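Long-range contacts in flagellar hook protein FlgE (Caulobacter crescentus CB15, PDB 5AY6), which builds the bacterial flagellar hook, probably the universal joint between motor and filament, and is represented here by a 32 kDa middle fragment: residues Ser151-Ala156 and Glu199-Pro204; Thr36-Ser41 and Thr119-Ala124; Asn10-Ser15 and Gly289-Asn294. All blocks are in the same frame, centred on the assembly; numbering follows the deposited sequence.

Contact 1: residues Ser151-Ala156 and Glu199-Pro204; sequences SMSDYA and ELRAKP
The short helix 152-156 lies over strand 199-202 with its axis 9.5 Å away at closest approach and a crossing angle of -30°, so that Met152 and Ser153 at the first turn lie opposite Glu199 and Arg201, their nearest CA partners. Glu199 reaches across with an extended chain and offers its carboxylate to the amides at the helix start. The Met152 N-H points almost straight at Glu199 OE2 (2.9 Å, 167° at the hydrogen). Glu199 OE1 takes two donors, the backbone N of Ser153 and, nearly in line with the C-O bond, Ser153 OG at 3.0 Å. Both amides come in on the syn side, somewhat out of the carboxylate plane. The Met152 side chain runs at a slant to that of Glu199, its CE 3.6 Å from Glu199 OE2. Ser151 is the N-cap: its OG accepts from Asp154 N at 3.2 Å, and Ser151 N bonds Asp154 OD2 in return, a capping box. Farther along, the Ala156 methyl sits over one face of the Arg201 guanidinium, toward its rim, with CB 3.2 Å from NH1. Pro204 CG lies 4.4 Å from Ala156 CB. Arg201 itself is turned to Glu168 in a salt bridge, and Ser186 holds its NE. Tyr145 and Gln214 also bond to the Glu199 carboxylate, so this buried charge is well satisfied, and the donors and helix N-terminus around it would probably favour its ionised form.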
ATOM      1  N   SER A 151       6.964   4.258  -3.685  1.00 13.10           N
ATOM      2  CA  SER A 151       5.666   4.793  -3.288  1.00 11.40           C
ATOM      3  C   SER A 151       5.126   5.841  -4.246  1.00 10.61           C
ATOM      4  O   SER A 151       5.748   6.154  -5.260  1.00 11.65           O
ATOM      5  CB  SER A 151       5.762   5.391  -1.886  1.00 10.37           C
ATOM      6  OG  SER A 151       6.601   6.531  -1.890  1.00 10.37           O
ATOM      7  N   MET A 152       3.952   6.375  -3.924  1.00  9.40           N
ATOM      8  CA  MET A 152       3.370   7.442  -4.723  1.00 11.42           C
ATOM      9  C   MET A 152       4.121   8.755  -4.475  1.00 10.02           C
ATOM     10  O   MET A 152       4.180   9.618  -5.349  1.00 10.97           O
ATOM     11  CB  MET A 152       1.878   7.589  -4.416  1.00 16.27           C
ATOM     12  CG  MET A 152       1.070   6.338  -4.740  1.00 11.80           C
ATOM     13  SD  MET A 152      -0.687   6.491  -4.354  1.00 12.27           S
ATOM     14  CE  MET A 152      -0.736   5.686  -2.753  1.00 12.37           C
ATOM     15  N   SER A 153       4.715   8.898  -3.296  1.00  7.40           N
ATOM     16  CA  SER A 153       5.539  10.067  -3.022  1.00  6.96           C
ATOM     17  C   SER A 153       6.837   9.995  -3.826  1.00 11.97           C
ATOM     18  O   SER A 153       7.354  11.018  -4.280  1.00 10.93           O
ATOM     19  CB  SER A 153       5.832  10.193  -1.524  1.00  9.89           C
ATOM     20  OG  SER A 153       4.634  10.438  -0.799  1.00  7.23           O
ATOM     21  N   ASP A 154       7.361   8.786  -4.016  1.00 10.35           N
ATOM     22  CA  ASP A 154       8.546   8.605  -4.862  1.00  9.14           C
ATOM     23  C   ASP A 154       8.223   9.030  -6.288  1.00  9.65           C
ATOM     24  O   ASP A 154       9.039   9.650  -6.971  1.00 13.78           O
ATOM     25  CB  ASP A 154       9.022   7.150  -4.849  1.00  8.95           C
ATOM     26  CG  ASP A 154       9.628   6.741  -3.523  1.00 16.24           C
ATOM     27  OD1 ASP A 154      10.271   7.590  -2.868  1.00 14.38           O
ATOM     28  OD2 ASP A 154       9.465   5.560  -3.139  1.00 13.71           O
ATOM     29  N   TYR A 155       7.014   8.695  -6.722  1.00 13.18           N
ATOM     30  CA  TYR A 155       6.555   9.013  -8.068  1.00 13.58           C
ATOM     31  C   TYR A 155       6.413  10.520  -8.274  1.00 17.05           C
ATOM     32  O   TYR A 155       6.794  11.050  -9.320  1.00 13.92           O
ATOM     33  CB  TYR A 155       5.229   8.306  -8.345  1.00 13.78           C
ATOM     34  CG  TYR A 155       4.559   8.737  -9.624  1.00 16.27           C
ATOM     35  CD1 TYR A 155       4.972   8.231 -10.851  1.00 17.13           C
ATOM     36  CD2 TYR A 155       3.508   9.648  -9.609  1.00 18.93           C
ATOM     37  CE1 TYR A 155       4.363   8.625 -12.025  1.00 15.90           C
ATOM     38  CE2 TYR A 155       2.892  10.045 -10.778  1.00 14.89           C
ATOM     39  CZ  TYR A 155       3.328   9.530 -11.983  1.00 19.14           C
ATOM     40  OH  TYR A 155       2.723   9.918 -13.155  1.00 23.46           O
ATOM     41  N   ALA A 156       5.871  11.206  -7.273  1.00 13.24           N
ATOM     42  CA  ALA A 156       5.716  12.651  -7.340  1.00 14.39           C
ATOM     43  C   ALA A 156       7.069  13.342  -7.483  1.00 15.07           C
ATOM     44  O   ALA A 156       7.194  14.360  -8.164  1.00 17.23           O
ATOM     45  CB  ALA A 156       4.984  13.167  -6.101  1.00 12.40           C
ATOM     46  N   GLU A 199      -1.429   7.661   0.863  1.00  7.56           N
ATOM     47  CA  GLU A 199      -0.330   8.454   1.396  1.00  8.32           C
ATOM     48  C   GLU A 199      -0.753   9.907   1.510  1.00 14.31           C
ATOM     49  O   GLU A 199      -1.466  10.430   0.652  1.00 13.52           O
ATOM     50  CB  GLU A 199       0.921   8.346   0.513  1.00 10.34           C
ATOM     51  CG  GLU A 199       1.441   6.931   0.343  1.00  8.02           C
ATOM     52  CD  GLU A 199       2.549   6.818  -0.691  1.00  7.79           C
ATOM     53  OE1 GLU A 199       3.368   7.757  -0.822  1.00 11.57           O
ATOM     54  OE2 GLU A 199       2.599   5.777  -1.373  1.00 14.16           O
ATOM     55  N   LEU A 200      -0.325  10.549   2.588  1.00 10.50           N
ATOM     56  CA  LEU A 200      -0.386  11.995   2.681  1.00  8.65           C
ATOM     57  C   LEU A 200       1.013  12.516   2.385  1.00 10.43           C
ATOM     58  O   LEU A 200       1.995  11.938   2.839  1.00  8.17           O
ATOM     59  CB  LEU A 200      -0.870  12.441   4.059  1.00  8.73           C
ATOM     60  CG  LEU A 200      -2.382  12.322   4.280  1.00 13.23           C
ATOM     61  CD1 LEU A 200      -2.712  12.503   5.752  1.00 13.67           C
ATOM     62  CD2 LEU A 200      -3.120  13.343   3.432  1.00 10.95           C
ATOM     63  N   ARG A 201       1.109  13.587   1.608  1.00 10.78           N
ATOM     64  CA  ARG A 201       2.412  14.085   1.197  1.00  9.19           C
ATOM     65  C   ARG A 201       2.391  15.580   0.928  1.00 10.99           C
ATOM     66  O   ARG A 201       1.417  16.116   0.399  1.00 11.91           O
ATOM     67  CB  ARG A 201       2.898  13.339  -0.056  1.00  8.33           C
ATOM     68  CG  ARG A 201       1.976  13.494  -1.266  1.00 10.99           C
ATOM     69  CD  ARG A 201       2.396  12.605  -2.439  1.00 10.81           C
ATOM     70  NE  ARG A 201       1.606  12.882  -3.638  1.00  9.12           N
ATOM     71  CZ  ARG A 201       1.851  13.890  -4.470  1.00 14.41           C
ATOM     72  NH1 ARG A 201       2.858  14.717  -4.225  1.00 13.23           N
ATOM     73  NH2 ARG A 201       1.089  14.080  -5.543  1.00 12.80           N
ATOM     74  N   ALA A 202       3.474  16.246   1.309  1.00 11.11           N
ATOM     75  CA  ALA A 202       3.710  17.628   0.929  1.00 12.46           C
ATOM     76  C   ALA A 202       4.441  17.632  -0.403  1.00 11.40           C
ATOM     77  O   ALA A 202       4.843  16.579  -0.890  1.00 11.91           O
ATOM     78  CB  ALA A 202       4.522  18.354   1.993  1.00 13.33           C
ATOM     79  N   LYS A 203       4.606  18.809  -0.990  1.00 11.51           N
ATOM     80  CA  LYS A 203       5.390  18.936  -2.212  1.00 14.46           C
ATOM     81  C   LYS A 203       6.824  18.488  -1.938  1.00 16.01           C
ATOM     82  O   LYS A 203       7.394  18.839  -0.900  1.00 14.56           O
ATOM     83  CB  LYS A 203       5.353  20.379  -2.725  1.00 18.89           C
ATOM     84  CG  LYS A 203       6.229  20.643  -3.946  1.00 24.19           C
ATOM     85  CD  LYS A 203       5.897  21.980  -4.597  1.00 27.83           C
ATOM     86  CE  LYS A 203       6.770  22.228  -5.823  1.00 36.23           C
ATOM     87  NZ  LYS A 203       6.262  23.352  -6.658  1.00 39.69           N
ATOM     88  N   PRO A 204       7.406  17.688  -2.848  1.00 14.86           N
ATOM     89  CA  PRO A 204       8.792  17.256  -2.646  1.00 13.39           C
ATOM     90  C   PRO A 204       9.699  18.458  -2.411  1.00 11.17           C
ATOM     91  O   PRO A 204       9.639  19.433  -3.162  1.00 15.68           O
ATOM     92  CB  PRO A 204       9.130  16.538  -3.956  1.00 13.72           C
ATOM     93  CG  PRO A 204       7.808  16.033  -4.446  1.00 17.28           C
ATOM     94  CD  PRO A 204       6.819  17.109  -4.071  1.00 17.12           C
TER

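Contact 2: residues Thr36-Ser41 and Thr119-Ala124; sequences TNVVDS and TTVNLA
The end of strand 24-39, an outermost strand of the five-stranded antiparallel sheet in the FlgE third-domain region, meets the small two-stranded hairpin 111-113/120-122 where the chain leaves the sheet at Asp40 and Ser41. Just upstream, Asn37 and Val38 together face His46 as a G1 beta bulge. Two hydrogen bonds join Ser41 to Thr120. Ser41 N donates to Thr120 O at 2.9 Å, in the carbonyl plane, and Thr120 N returns a nearly straight bond to Ser41 OG (2.9 Å, 172° at the hydrogen). The serine hydroxyl thus stands in for a backbone carbonyl, placed there by a chi1 of 55° that sets OG between the backbone N and the carbonyl carbon. Beside this pair the Thr119 methyl, CG2, presses against the carboxylate carbon of Asp40, 3.5 Å from CG. The oxygens of Asp40 are engaged beyond the two segments, OD2 with His46 and OD1 with the amides of Ala42 and Asn44, which fixes the rotation of the group. Val121 CG1 touches Asp40 CB at 3.7 Å. The Val38 and Val121 side chains cross at about a right angle, with Val38 CG1 4.0 Å from Val121 CB; Tyr48 touches Val38 and Val121. One water bridges the backbones, donating a hydrogen bond to Val39 O at 2.8 Å and accepting from Asn122 N. The contact is thus a small beta-hairpin tied at Ser41, and by valine packing, to the end of an outermost sheet strand.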
ATOM      1  N   THR A  36       2.235 -23.108 -17.062  1.00 28.54           N
ATOM      2  CA  THR A  36       1.531 -24.109 -17.859  1.00 29.57           C
ATOM      3  C   THR A  36       1.919 -25.529 -17.465  1.00 25.86           C
ATOM      4  O   THR A  36       3.067 -25.790 -17.095  1.00 23.59           O
ATOM      5  CB  THR A  36       1.804 -23.926 -19.366  1.00 25.23           C
ATOM      6  OG1 THR A  36       3.218 -23.885 -19.596  1.00 29.88           O
ATOM      7  CG2 THR A  36       1.173 -22.637 -19.877  1.00 23.58           C
ATOM      8  N   ASN A  37       0.950 -26.438 -17.557  1.00 31.19           N
ATOM      9  CA  ASN A  37       1.154 -27.858 -17.273  1.00 29.33           C
ATOM     10  C   ASN A  37       1.770 -28.123 -15.903  1.00 28.33           C
ATOM     11  O   ASN A  37       2.739 -28.869 -15.773  1.00 26.95           O
ATOM     12  CB  ASN A  37       2.022 -28.498 -18.359  1.00 35.12           C
ATOM     13  CG  ASN A  37       1.448 -28.306 -19.748  1.00 42.18           C
ATOM     14  OD1 ASN A  37       2.168 -27.956 -20.684  1.00 50.50           O
ATOM     15  ND2 ASN A  37       0.143 -28.523 -19.888  1.00 29.35           N
ATOM     16  N   VAL A  38       1.197 -27.500 -14.881  1.00 29.37           N
ATOM     17  CA  VAL A  38       1.592 -27.773 -13.509  1.00 24.93           C
ATOM     18  C   VAL A  38       0.884 -29.031 -13.026  1.00 27.65           C
ATOM     19  O   VAL A  38      -0.342 -29.051 -12.900  1.00 29.58           O
ATOM     20  CB  VAL A  38       1.253 -26.593 -12.578  1.00 21.87           C
ATOM     21  CG1 VAL A  38       1.587 -26.939 -11.136  1.00 21.03           C
ATOM     22  CG2 VAL A  38       1.988 -25.337 -13.025  1.00 25.13           C
ATOM     23  N   VAL A  39       1.655 -30.082 -12.767  1.00 25.26           N
ATOM     24  CA  VAL A  39       1.099 -31.356 -12.317  1.00 23.39           C
ATOM     25  C   VAL A  39       0.941 -31.379 -10.799  1.00 23.69           C
ATOM     26  O   VAL A  39       1.891 -31.084 -10.070  1.00 22.77           O
ATOM     27  CB  VAL A  39       1.986 -32.535 -12.755  1.00 27.19           C
ATOM     28  CG1 VAL A  39       1.415 -33.852 -12.246  1.00 24.64           C
ATOM     29  CG2 VAL A  39       2.120 -32.554 -14.268  1.00 24.46           C
ATOM     30  N   ASP A  40      -0.257 -31.716 -10.324  1.00 16.28           N
ATOM     31  CA  ASP A  40      -0.495 -31.789  -8.886  1.00 19.68           C
ATOM     32  C   ASP A  40      -0.203 -33.190  -8.365  1.00 23.66           C
ATOM     33  O   ASP A  40       0.097 -34.098  -9.139  1.00 27.24           O
ATOM     34  CB  ASP A  40      -1.930 -31.360  -8.524  1.00 20.55           C
ATOM     35  CG  ASP A  40      -3.012 -32.236  -9.159  1.00 24.50           C
ATOM     36  OD1 ASP A  40      -2.802 -33.451  -9.358  1.00 24.33           O
ATOM     37  OD2 ASP A  40      -4.104 -31.699  -9.442  1.00 22.59           O
ATOM     38  N   SER A  41      -0.310 -33.364  -7.052  1.00 19.03           N
ATOM     39  CA  SER A  41       0.045 -34.628  -6.416  1.00 20.59           C
ATOM     40  C   SER A  41      -0.894 -35.771  -6.816  1.00 28.10           C
ATOM     41  O   SER A  41      -0.613 -36.934  -6.530  1.00 27.75           O
ATOM     42  CB  SER A  41       0.063 -34.466  -4.893  1.00 21.43           C
ATOM     43  OG  SER A  41      -1.169 -33.953  -4.409  1.00 23.43           O
ATOM     44  N   THR A 119      -4.822 -32.229  -2.089  1.00 20.67           N
ATOM     45  CA  THR A 119      -3.992 -32.259  -3.286  1.00 20.23           C
ATOM     46  C   THR A 119      -3.091 -31.026  -3.305  1.00 22.74           C
ATOM     47  O   THR A 119      -3.530 -29.923  -2.972  1.00 20.90           O
ATOM     48  CB  THR A 119      -4.853 -32.306  -4.566  1.00 20.00           C
ATOM     49  OG1 THR A 119      -5.743 -33.429  -4.510  1.00 25.13           O
ATOM     50  CG2 THR A 119      -3.979 -32.429  -5.797  1.00 21.67           C
ATOM     51  N   THR A 120      -1.830 -31.211  -3.682  1.00 23.69           N
ATOM     52  CA  THR A 120      -0.879 -30.104  -3.661  1.00 17.49           C
ATOM     53  C   THR A 120      -0.227 -29.864  -5.015  1.00 20.75           C
ATOM     54  O   THR A 120      -0.247 -30.729  -5.889  1.00 21.32           O
ATOM     55  CB  THR A 120       0.244 -30.335  -2.613  1.00 25.77           C
ATOM     56  OG1 THR A 120       0.975 -31.530  -2.932  1.00 19.56           O
ATOM     57  CG2 THR A 120      -0.334 -30.446  -1.211  1.00 19.26           C
ATOM     58  N   VAL A 121       0.336 -28.669  -5.183  1.00 19.10           N
ATOM     59  CA  VAL A 121       1.260 -28.400  -6.277  1.00 16.45           C
ATOM     60  C   VAL A 121       2.554 -27.859  -5.687  1.00 19.06           C
ATOM     61  O   VAL A 121       2.575 -27.374  -4.549  1.00 18.99           O
ATOM     62  CB  VAL A 121       0.689 -27.395  -7.310  1.00 19.60           C
ATOM     63  CG1 VAL A 121      -0.589 -27.938  -7.940  1.00 19.78           C
ATOM     64  CG2 VAL A 121       0.436 -26.045  -6.657  1.00 25.95           C
ATOM     65  N   ASN A 122       3.635 -27.952  -6.452  1.00 12.48           N
ATOM     66  CA  ASN A 122       4.922 -27.452  -5.991  1.00 15.73           C
ATOM     67  C   ASN A 122       5.058 -25.949  -6.202  1.00 16.28           C
ATOM     68  O   ASN A 122       4.802 -25.442  -7.297  1.00 17.68           O
ATOM     69  CB  ASN A 122       6.059 -28.193  -6.699  1.00 21.33           C
ATOM     70  CG  ASN A 122       6.099 -29.667  -6.342  1.00 22.71           C
ATOM     71  OD1 ASN A 122       5.654 -30.067  -5.263  1.00 27.07           O
ATOM     72  ND2 ASN A 122       6.624 -30.482  -7.246  1.00 25.82           N
ATOM     73  N   LEU A 123       5.462 -25.243  -5.146  1.00 16.85           N
ATOM     74  CA  LEU A 123       5.692 -23.803  -5.220  1.00 13.46           C
ATOM     75  C   LEU A 123       6.690 -23.446  -6.323  1.00 18.65           C
ATOM     76  O   LEU A 123       6.582 -22.389  -6.948  1.00 18.15           O
ATOM     77  CB  LEU A 123       6.197 -23.261  -3.877  1.00 13.88           C
ATOM     78  CG  LEU A 123       5.288 -23.386  -2.653  1.00 14.84           C
ATOM     79  CD1 LEU A 123       5.934 -22.701  -1.458  1.00 17.72           C
ATOM     80  CD2 LEU A 123       3.909 -22.799  -2.923  1.00 17.32           C
ATOM     81  N   ALA A 124       7.655 -24.331  -6.558  1.00 19.39           N
ATOM     82  CA  ALA A 124       8.660 -24.115  -7.596  1.00 18.95           C
ATOM     83  C   ALA A 124       8.031 -24.090  -8.992  1.00 22.21           C
ATOM     84  O   ALA A 124       8.482 -23.357  -9.873  1.00 18.50           O
ATOM     85  CB  ALA A 124       9.738 -25.186  -7.519  1.00 22.18           C
TER
HETATM   86  O   HOH W   1       3.418 -28.953  -9.151  1.00 20.17           O

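Contact 3: residues Asn10-Ser15 and Gly289-Asn294; sequences NANLRS and GLTQYN
Asn12 OD1 is gripped by two donors from the other segment, both in its carbonyl plane and each on a lone pair: Tyr293 N at 2.7 Å (163° at the hydrogen) and Thr291 OG1 at 2.8 Å. With CG swung anti to the backbone N (chi1 -178°), the amide extends across the end of the strand pair, and its ND2 donates to Tyr293 O at 3.2 Å, that oxygen lying in the amide plane of Asn12. Ser15 N reaches the same Tyr293 O from the opposite face of its carbonyl plane. An alanine at Asn12 would remove the whole amide, which would probably leave the Tyr293 N-H and the Thr291 hydroxyl without this acceptor, and Tyr293 O without the ND2 donor, so that the loop at Tyr293 is held less firmly to the strand. The backbones run parallel: Thr291 N donates to Ala11 O, and Leu13 N to Thr291 O at 2.7 Å. At the start, Asn10 OD1 receives Gly289 N on a lone pair, at 3.0 Å, while its ND2 is bonded to Ser301 and Asn303. At the far end Arg14 and Asn294 lie side by side with their planes 22° apart, and NE of Arg14 points into Asn294 OD1 at 3.2 Å; Glu16 pairs with the guanidinium of Arg14. Leu13 CG packs on Leu290 CD1 at 4.0 Å, and both leucines touch Phe222 of strand 214-222. Ala11-Leu290 and Asn12-Thr291 are thus successive bridges of a parallel pair in a mixed four-stranded beta-sheet, one that brings both ends of the fragment together.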
ATOM      1  N   ASN A  10     -14.361  16.209   0.530  1.00 16.13           N
ATOM      2  CA  ASN A  10     -15.589  15.699  -0.061  1.00 17.28           C
ATOM      3  C   ASN A  10     -15.294  15.120  -1.433  1.00 15.60           C
ATOM      4  O   ASN A  10     -15.135  15.857  -2.406  1.00 19.85           O
ATOM      5  CB  ASN A  10     -16.637  16.803  -0.154  1.00 18.64           C
ATOM      6  CG  ASN A  10     -16.823  17.535   1.158  1.00 25.60           C
ATOM      7  OD1 ASN A  10     -16.963  16.918   2.214  1.00 21.58           O
ATOM      8  ND2 ASN A  10     -16.805  18.863   1.099  1.00 25.20           N
ATOM      9  N   ALA A  11     -15.209  13.799  -1.507  1.00 16.82           N
ATOM     10  CA  ALA A  11     -14.819  13.143  -2.746  1.00 19.57           C
ATOM     11  C   ALA A  11     -15.276  11.695  -2.790  1.00 19.10           C
ATOM     12  O   ALA A  11     -15.491  11.063  -1.754  1.00 19.99           O
ATOM     13  CB  ALA A  11     -13.311  13.219  -2.924  1.00 12.98           C
ATOM     14  N   ASN A  12     -15.414  11.164  -3.999  1.00 18.89           N
ATOM     15  CA  ASN A  12     -15.738   9.755  -4.153  1.00 15.75           C
ATOM     16  C   ASN A  12     -14.623   9.005  -4.862  1.00 17.98           C
ATOM     17  O   ASN A  12     -14.028   9.513  -5.812  1.00 16.02           O
ATOM     18  CB  ASN A  12     -17.047   9.572  -4.925  1.00 16.50           C
ATOM     19  CG  ASN A  12     -17.437   8.114  -5.052  1.00 14.35           C
ATOM     20  OD1 ASN A  12     -17.796   7.471  -4.066  1.00 16.03           O
ATOM     21  ND2 ASN A  12     -17.356   7.579  -6.266  1.00 19.32           N
ATOM     22  N   LEU A  13     -14.344   7.800  -4.385  1.00 16.54           N
ATOM     23  CA  LEU A  13     -13.426   6.894  -5.060  1.00 17.29           C
ATOM     24  C   LEU A  13     -14.242   5.790  -5.714  1.00 15.23           C
ATOM     25  O   LEU A  13     -15.015   5.119  -5.036  1.00 17.35           O
ATOM     26  CB  LEU A  13     -12.423   6.302  -4.072  1.00 15.85           C
ATOM     27  CG  LEU A  13     -11.623   7.284  -3.216  1.00 14.77           C
ATOM     28  CD1 LEU A  13     -10.924   6.549  -2.084  1.00 19.36           C
ATOM     29  CD2 LEU A  13     -10.611   8.023  -4.071  1.00 24.20           C
ATOM     30  N   ARG A  14     -14.083   5.595  -7.021  1.00 17.03           N
ATOM     31  CA  ARG A  14     -14.883   4.586  -7.708  1.00 15.96           C
ATOM     32  C   ARG A  14     -14.603   3.197  -7.159  1.00 16.32           C
ATOM     33  O   ARG A  14     -13.477   2.720  -7.217  1.00 13.76           O
ATOM     34  CB  ARG A  14     -14.633   4.597  -9.216  1.00 16.68           C
ATOM     35  CG  ARG A  14     -15.527   3.596  -9.929  1.00 15.57           C
ATOM     36  CD  ARG A  14     -15.545   3.762 -11.434  1.00 18.71           C
ATOM     37  NE  ARG A  14     -16.449   2.787 -12.042  1.00 12.80           N
ATOM     38  CZ  ARG A  14     -16.531   2.543 -13.347  1.00 23.14           C
ATOM     39  NH1 ARG A  14     -15.766   3.211 -14.202  1.00 15.67           N
ATOM     40  NH2 ARG A  14     -17.382   1.628 -13.796  1.00 18.96           N
ATOM     41  N   SER A  15     -15.638   2.541  -6.642  1.00 13.59           N
ATOM     42  CA  SER A  15     -15.459   1.244  -5.987  1.00 17.57           C
ATOM     43  C   SER A  15     -14.972   0.162  -6.951  1.00 20.20           C
ATOM     44  O   SER A  15     -14.286  -0.778  -6.533  1.00 12.43           O
ATOM     45  CB  SER A  15     -16.764   0.797  -5.319  1.00 22.83           C
ATOM     46  OG  SER A  15     -17.744   0.478  -6.289  1.00 18.44           O
ATOM     47  N   GLY A 289     -17.584  14.085   2.918  1.00 23.81           N
ATOM     48  CA  GLY A 289     -16.780  12.955   3.340  1.00 18.49           C
ATOM     49  C   GLY A 289     -16.148  12.214   2.178  1.00 21.41           C
ATOM     50  O   GLY A 289     -16.426  12.500   1.015  1.00 18.61           O
ATOM     51  N   LEU A 290     -15.284  11.261   2.503  1.00 20.09           N
ATOM     52  CA  LEU A 290     -14.659  10.408   1.504  1.00 19.03           C
ATOM     53  C   LEU A 290     -15.488   9.143   1.330  1.00 19.64           C
ATOM     54  O   LEU A 290     -15.633   8.365   2.276  1.00 20.61           O
ATOM     55  CB  LEU A 290     -13.227  10.067   1.916  1.00 18.01           C
ATOM     56  CG  LEU A 290     -12.416   9.236   0.926  1.00 22.17           C
ATOM     57  CD1 LEU A 290     -12.162  10.018  -0.357  1.00 15.52           C
ATOM     58  CD2 LEU A 290     -11.110   8.783   1.562  1.00 13.78           C
ATOM     59  N   THR A 291     -16.041   8.948   0.134  1.00 24.52           N
ATOM     60  CA  THR A 291     -16.932   7.818  -0.128  1.00 19.39           C
ATOM     61  C   THR A 291     -16.396   6.902  -1.213  1.00 21.06           C
ATOM     62  O   THR A 291     -15.463   7.254  -1.945  1.00 16.05           O
ATOM     63  CB  THR A 291     -18.336   8.291  -0.545  1.00 13.36           C
ATOM     64  OG1 THR A 291     -18.244   8.993  -1.790  1.00 20.04           O
ATOM     65  CG2 THR A 291     -18.934   9.209   0.510  1.00 19.73           C
ATOM     66  N   GLN A 292     -16.998   5.723  -1.310  1.00 15.73           N
ATOM     67  CA  GLN A 292     -16.517   4.702  -2.215  1.00 18.52           C
ATOM     68  C   GLN A 292     -17.697   4.038  -2.947  1.00 16.82           C
ATOM     69  O   GLN A 292     -17.905   2.825  -2.873  1.00 14.17           O
ATOM     70  CB  GLN A 292     -15.675   3.680  -1.437  1.00 15.20           C
ATOM     71  CG  GLN A 292     -14.849   2.725  -2.315  1.00 21.56           C
ATOM     72  CD  GLN A 292     -15.256   1.268  -2.113  1.00 24.20           C
ATOM     73  OE1 GLN A 292     -16.280   0.971  -1.482  1.00 48.58           O
ATOM     74  NE2 GLN A 292     -14.470   0.359  -2.660  1.00 43.75           N
ATOM     75  N   TYR A 293     -18.487   4.853  -3.640  1.00 21.22           N
ATOM     76  CA  TYR A 293     -19.617   4.352  -4.437  1.00 22.24           C
ATOM     77  C   TYR A 293     -19.152   3.972  -5.833  1.00 23.24           C
ATOM     78  O   TYR A 293     -18.094   4.416  -6.270  1.00 19.53           O
ATOM     79  CB  TYR A 293     -20.715   5.408  -4.550  1.00 18.25           C
ATOM     80  CG  TYR A 293     -21.121   6.013  -3.236  1.00 14.17           C
ATOM     81  CD1 TYR A 293     -21.426   5.210  -2.147  1.00 17.40           C
ATOM     82  CD2 TYR A 293     -21.197   7.388  -3.083  1.00 16.65           C
ATOM     83  CE1 TYR A 293     -21.802   5.762  -0.943  1.00 22.33           C
ATOM     84  CE2 TYR A 293     -21.575   7.951  -1.883  1.00 25.10           C
ATOM     85  CZ  TYR A 293     -21.874   7.133  -0.817  1.00 19.43           C
ATOM     86  OH  TYR A 293     -22.244   7.691   0.383  1.00 30.30           O
ATOM     87  N   ASN A 294     -19.945   3.176  -6.548  1.00 20.53           N
ATOM     88  CA  ASN A 294     -19.609   2.835  -7.934  1.00 15.19           C
ATOM     89  C   ASN A 294     -20.004   3.960  -8.873  1.00 21.34           C
ATOM     90  O   ASN A 294     -20.973   3.855  -9.626  1.00 22.52           O
ATOM     91  CB  ASN A 294     -20.285   1.537  -8.386  1.00 22.75           C
ATOM     92  CG  ASN A 294     -19.902   1.149  -9.802  1.00 35.76           C
ATOM     93  OD1 ASN A 294     -18.838   1.531 -10.302  1.00 32.38           O
ATOM     94  ND2 ASN A 294     -20.787   0.415 -10.471  1.00 38.57           N
TER

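In the fold
Along the chain, contact 3 encloses the other two: strand 6-12 leads out, contact 2 closes first, then contact 1, before strand 277-291 returns. Contacts 1 and 3 are neighbours, their centres 21 Å apart and nearest atoms about 9 Å. Contact 1 rests on the five-stranded sheet 167-230, contact 3 on the mixed four-stranded sheet, and Leu13 and Gln292 of contact 3 touch Trp196 on the strand that also carries Glu199. Contact 2 has its centre 41 Å from either of theirs, between an outermost strand of a separate five-stranded sheet and a two-stranded hairpin. The fragment therefore appears as two beta-rich parts, the one holding contact 2 apparently inserted in the chain between strand 6-12 and the sheet of contact 1.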